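Local coordinates for SsDNA-binding protein essential for mitochondrial genome maintenance (Saccharomyces cerevisiae, PDB 6CQK) that binds single-stranded DNA preferentially and cooperatively, takes part in mitochondrial DNA replication and stimulates the PIF1 helicase, at residues A[18-21]-A[25-28]; A[28-33]-A[92-97]. All blocks are in the same frame, centred on the assembly; numbering follows the deposited sequence.

Both contacts use strand 26-34 of an OB-fold chain. Contact 1 (18-21 with 25-28) is the turn end of the hairpin that this strand makes with strand 3-20, and it lies at the surface. Contact 2 (28-33 with 92-97) follows further along the same strand and spans the interior to strand 89-99. Their centres are about 13 Å apart. L28 belongs to both ranges: in contact 1 it packs on E18, and beyond it the strand runs on to Y30, which carries contact 2. H19 also touches the second range, with NE2 3.9 Å from CB of K29. The centre of contact 2 is about 1 Å from the centre of the chain, that of contact 1 about 13 Å.

Contact 1 of 2, residues A[18-21]-A[25-28]; sequences EHTS and NRYL
Y27 CG sits between its backbone N and carbonyl carbon (chi1 70°), which turns the ring so that one face meets CB of H19. The R26 side chain bends at chi2 and chi3 and folds back over the strand of E18 and T20. H19 and Y27 form an antiparallel hydrogen-bonded pair. H19 N gives a bond of 2.8 Å to Y27 O, and Y27 N returns one of 3.1 Å to H19 O. On the same face of the sheet, CB of H19 stands over the Y27 ring, 3.7 Å from its centroid, in a CH-pi contact. The two ring planes are only 21° apart but slid, so they barely overlap. The imidazole NE2 bonds to T17 OG1.

The other face carries E18, T20, R26 and L28. The guanidinium of R26 is held from two sides. NE forms a salt bridge to E18 OE2 at 3.4 Å, and its hydrogen bond there is weak. NH1 bonds to T20 OG1 at 3.3 Å, close to the guanidinium plane. CG of E18 lies over one guanidinium face. These links tie together three surface side chains. At the mouth of the turn, N25 N bonds to S21 OG at 3.1 Å, while S21 N makes a weak bond to N25 O.

This is the end of a beta hairpin. Beyond it, S21 and N25 lean on F50, and Y27 touches T48 of strand 43-49. L28 turns inward against I55, L58 and T59 of helix 52-59, and its backbone pairs with V49.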
loop_
_atom_site.group_PDB
_atom_site.type_symbol
_atom_site.label_atom_id
_atom_site.label_comp_id
_atom_site.label_asym_id
_atom_site.label_seq_id
_atom_site.Cartn_x
_atom_site.Cartn_y
_atom_site.Cartn_z
ATOM N N GLU A 18 -4.663 12.976 24.216
ATOM C CA GLU A 18 -6.025 12.425 24.072
ATOM C C GLU A 18 -7.051 13.537 24.120
ATOM O O GLU A 18 -6.915 14.467 24.901
ATOM C CB GLU A 18 -6.214 11.395 25.160
ATOM C CG GLU A 18 -7.482 10.602 25.076
ATOM C CD GLU A 18 -7.392 9.210 25.728
ATOM O OE1 GLU A 18 -6.290 8.874 26.258
ATOM O OE2 GLU A 18 -8.438 8.477 25.713
ATOM N N HIS A 19 -8.043 13.466 23.256
ATOM C CA HIS A 19 -8.942 14.614 22.974
ATOM C C HIS A 19 -10.345 14.138 22.711
ATOM O O HIS A 19 -10.607 12.931 22.802
ATOM C CB HIS A 19 -8.489 15.285 21.706
ATOM C CG HIS A 19 -7.072 15.718 21.732
ATOM N ND1 HIS A 19 -6.686 16.997 22.032
ATOM C CD2 HIS A 19 -5.939 15.028 21.479
ATOM C CE1 HIS A 19 -5.370 17.082 21.955
ATOM N NE2 HIS A 19 -4.892 15.898 21.632
ATOM N N THR A 20 -11.248 15.083 22.430
ATOM C CA THR A 20 -12.634 14.771 22.066
ATOM C C THR A 20 -13.034 15.428 20.770
ATOM O O THR A 20 -12.648 16.552 20.462
ATOM C CB THR A 20 -13.660 15.100 23.192
ATOM O OG1 THR A 20 -13.389 14.311 24.368
ATOM C CG2 THR A 20 -15.111 14.837 22.725
ATOM N N SER A 21 -13.841 14.705 20.014
ATOM C CA SER A 21 -13.946 14.970 18.661
ATOM C C SER A 21 -15.250 15.527 18.281
ATOM O O SER A 21 -15.809 14.993 17.361
ATOM C CB SER A 21 -13.827 13.625 17.956
ATOM O OG SER A 21 -15.104 12.992 17.802
ATOM N N ASN A 25 -16.430 11.591 20.250
ATOM C CA ASN A 25 -15.525 10.488 20.402
ATOM C C ASN A 25 -14.152 10.842 20.975
ATOM O O ASN A 25 -13.590 11.876 20.714
ATOM C CB ASN A 25 -15.329 9.824 19.048
ATOM C CG ASN A 25 -16.508 8.996 18.669
ATOM O OD1 ASN A 25 -17.399 9.513 18.018
ATOM N ND2 ASN A 25 -16.566 7.739 19.109
ATOM N N ARG A 26 -13.647 9.923 21.763
ATOM C CA ARG A 26 -12.304 10.002 22.209
ATOM C C ARG A 26 -11.464 9.645 21.077
ATOM O O ARG A 26 -11.666 8.579 20.484
ATOM C CB ARG A 26 -11.922 8.993 23.271
ATOM C CG ARG A 26 -12.485 9.350 24.587
ATOM C CD ARG A 26 -12.111 10.798 24.938
ATOM N NE ARG A 26 -10.981 10.786 25.849
ATOM C CZ ARG A 26 -10.428 11.886 26.349
ATOM N NH1 ARG A 26 -10.815 13.111 25.964
ATOM N NH2 ARG A 26 -9.434 11.767 27.227
ATOM N N TYR A 27 -10.455 10.485 20.863
ATOM C CA TYR A 27 -9.372 10.114 20.002
ATOM C C TYR A 27 -8.029 10.491 20.509
ATOM O O TYR A 27 -7.868 11.468 21.280
ATOM C CB TYR A 27 -9.557 10.739 18.680
ATOM C CG TYR A 27 -9.379 12.259 18.607
ATOM C CD1 TYR A 27 -8.160 12.867 18.257
ATOM C CD2 TYR A 27 -10.470 13.096 18.797
ATOM C CE1 TYR A 27 -8.039 14.265 18.128
ATOM C CE2 TYR A 27 -10.373 14.485 18.640
ATOM C CZ TYR A 27 -9.164 15.064 18.310
ATOM O OH TYR A 27 -9.107 16.430 18.247
ATOM N N LEU A 28 -7.065 9.742 20.001
ATOM C CA LEU A 28 -5.670 9.927 20.309
ATOM C C LEU A 28 -4.960 10.646 19.156
ATOM O O LEU A 28 -5.291 10.451 17.994
ATOM C CB LEU A 28 -5.096 8.557 20.554
ATOM C CG LEU A 28 -3.815 8.508 21.339
ATOM C CD1 LEU A 28 -3.965 9.211 22.691
ATOM C CD2 LEU A 28 -3.383 7.056 21.521
#

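Contact 2 of 2, residues A[28-33]-A[92-97]; sequences LKYSIA and LVQKDI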
loop_
_atom_site.group_PDB
_atom_site.type_symbol
_atom_site.label_atom_id
_atom_site.label_comp_id
_atom_site.label_asym_id
_atom_site.label_seq_id
_atom_site.Cartn_x
_atom_site.Cartn_y
_atom_site.Cartn_z
ATOM N N LEU A 28 -7.065 9.742 20.001
ATOM C CA LEU A 28 -5.670 9.927 20.309
ATOM C C LEU A 28 -4.960 10.646 19.156
ATOM O O LEU A 28 -5.291 10.451 17.994
ATOM C CB LEU A 28 -5.096 8.557 20.554
ATOM C CG LEU A 28 -3.815 8.508 21.339
ATOM C CD1 LEU A 28 -3.965 9.211 22.691
ATOM C CD2 LEU A 28 -3.383 7.056 21.521
ATOM N N LYS A 29 -4.052 11.556 19.492
ATOM C CA LYS A 29 -3.242 12.335 18.498
ATOM C C LYS A 29 -1.775 12.060 18.745
ATOM O O LYS A 29 -1.361 11.939 19.886
ATOM C CB LYS A 29 -3.463 13.875 18.589
ATOM C CG LYS A 29 -4.462 14.477 17.563
ATOM C CD LYS A 29 -3.779 14.992 16.271
ATOM C CE LYS A 29 -4.777 15.185 15.144
ATOM N NZ LYS A 29 -5.815 16.212 15.446
ATOM N N TYR A 30 -1.029 11.869 17.675
ATOM C CA TYR A 30 0.411 11.792 17.741
ATOM C C TYR A 30 0.952 12.085 16.356
ATOM O O TYR A 30 0.210 12.071 15.357
ATOM C CB TYR A 30 0.898 10.432 18.257
ATOM C CG TYR A 30 0.740 9.261 17.288
ATOM C CD1 TYR A 30 -0.443 8.534 17.196
ATOM C CD2 TYR A 30 1.784 8.879 16.469
ATOM C CE1 TYR A 30 -0.574 7.476 16.322
ATOM C CE2 TYR A 30 1.629 7.814 15.595
ATOM C CZ TYR A 30 0.440 7.121 15.523
ATOM O OH TYR A 30 0.300 6.102 14.571
ATOM N N SER A 31 2.233 12.395 16.305
ATOM C CA SER A 31 2.892 12.699 15.048
ATOM C C SER A 31 4.039 11.695 14.772
ATOM O O SER A 31 4.622 11.161 15.716
ATOM C CB SER A 31 3.408 14.126 15.049
ATOM O OG SER A 31 4.188 14.336 16.211
ATOM N N ILE A 32 4.232 11.383 13.475
ATOM C CA ILE A 32 5.268 10.512 12.999
ATOM C C ILE A 32 6.241 11.405 12.231
ATOM O O ILE A 32 5.829 12.118 11.324
ATOM C CB ILE A 32 4.683 9.428 12.024
ATOM C CG1 ILE A 32 3.703 8.534 12.762
ATOM C CG2 ILE A 32 5.785 8.537 11.425
ATOM C CD1 ILE A 32 2.993 7.549 11.881
ATOM N N ALA A 33 7.511 11.320 12.573
ATOM C CA ALA A 33 8.532 11.917 11.774
ATOM C C ALA A 33 9.033 10.871 10.817
ATOM O O ALA A 33 9.504 9.826 11.264
ATOM C CB ALA A 33 9.666 12.398 12.652
ATOM N N LEU A 92 -5.469 12.327 8.835
ATOM C CA LEU A 92 -4.927 10.978 8.649
ATOM C C LEU A 92 -5.396 10.166 9.801
ATOM O O LEU A 92 -4.925 10.355 10.939
ATOM C CB LEU A 92 -3.448 10.984 8.683
ATOM C CG LEU A 92 -2.717 11.509 7.459
ATOM C CD1 LEU A 92 -1.246 11.571 7.785
ATOM C CD2 LEU A 92 -2.921 10.644 6.235
ATOM N N VAL A 93 -6.400 9.320 9.538
ATOM C CA VAL A 93 -7.045 8.569 10.590
ATOM C C VAL A 93 -6.555 7.181 10.524
ATOM O O VAL A 93 -6.639 6.543 9.465
ATOM C CB VAL A 93 -8.553 8.611 10.437
ATOM C CG1 VAL A 93 -9.185 7.679 11.440
ATOM C CG2 VAL A 93 -9.023 10.039 10.666
ATOM N N GLN A 94 -5.963 6.727 11.621
ATOM C CA GLN A 94 -5.224 5.460 11.642
ATOM C C GLN A 94 -6.131 4.255 11.404
ATOM O O GLN A 94 -7.180 4.195 11.958
ATOM C CB GLN A 94 -4.500 5.322 12.973
ATOM C CG GLN A 94 -3.703 4.048 13.102
ATOM C CD GLN A 94 -2.840 3.994 14.344
ATOM O OE1 GLN A 94 -2.162 4.959 14.689
ATOM N NE2 GLN A 94 -2.867 2.869 15.022
ATOM N N LYS A 95 -5.729 3.334 10.529
ATOM C CA LYS A 95 -6.436 2.071 10.273
ATOM C C LYS A 95 -5.682 0.851 10.760
ATOM O O LYS A 95 -6.249 -0.166 11.076
ATOM C CB LYS A 95 -6.766 1.993 8.781
ATOM C CG LYS A 95 -7.876 2.937 8.334
ATOM C CD LYS A 95 -8.952 3.033 9.455
ATOM C CE LYS A 95 -9.995 4.139 9.339
ATOM N NZ LYS A 95 -10.566 4.600 10.639
ATOM N N ASP A 96 -4.390 0.971 10.928
ATOM C CA ASP A 96 -3.604 -0.147 11.336
ATOM C C ASP A 96 -2.263 0.295 11.783
ATOM O O ASP A 96 -1.831 1.331 11.329
ATOM C CB ASP A 96 -3.465 -1.068 10.158
ATOM C CG ASP A 96 -3.935 -2.356 10.476
ATOM O OD1 ASP A 96 -3.295 -3.033 11.318
ATOM O OD2 ASP A 96 -5.051 -2.590 9.995
ATOM N N ILE A 97 -1.636 -0.437 12.689
ATOM C CA ILE A 97 -0.290 -0.131 13.051
ATOM C C ILE A 97 0.510 -1.375 13.240
ATOM O O ILE A 97 0.017 -2.338 13.778
ATOM C CB ILE A 97 -0.184 0.825 14.261
ATOM C CG1 ILE A 97 1.299 1.045 14.627
ATOM C CG2 ILE A 97 -0.952 0.348 15.451
ATOM C CD1 ILE A 97 1.533 2.322 15.385
#
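Y30 and Q94 meet across the interior of the OB fold. They come from strands 26-34 and 89-99, which are not neighbours in the sheet; strand 43-49 lies between them in the strand order. The contact is small and buried, and side chains alone make it.

The polar part is one hydrogen bond. Y30 OH donates to Q94 OE1 at 2.7 Å. The oxygen lies at the edge of the phenol ring, in its plane. The hydroxyl does not approach in the amide plane of Q94: it is tilted 35° from it. Ring and amide are almost perpendicular, at 85°. Q94 reaches inward because CG is anti to its backbone N (chi1 -180°) and the chain continues extended. Its other amide atom is also engaged, as NE2 bonds to OE1 of Q54 in helix 52-59. Both ends of this buried amide thus have partners, and its rotation is probably fixed by them.

Apolar groups pack beside this bond. The Y30 ring makes an edge-to-face pair with F16 of strand 3-20, and its side chain also touches V70 of strand 67-77. L58 of helix 52-59 touches Y30, Q94 and I97, so one leucine borders all three touching residues. From strand 89-99 itself, the CD1 methyl of I97 comes to 4.1 Å from Y30 OH.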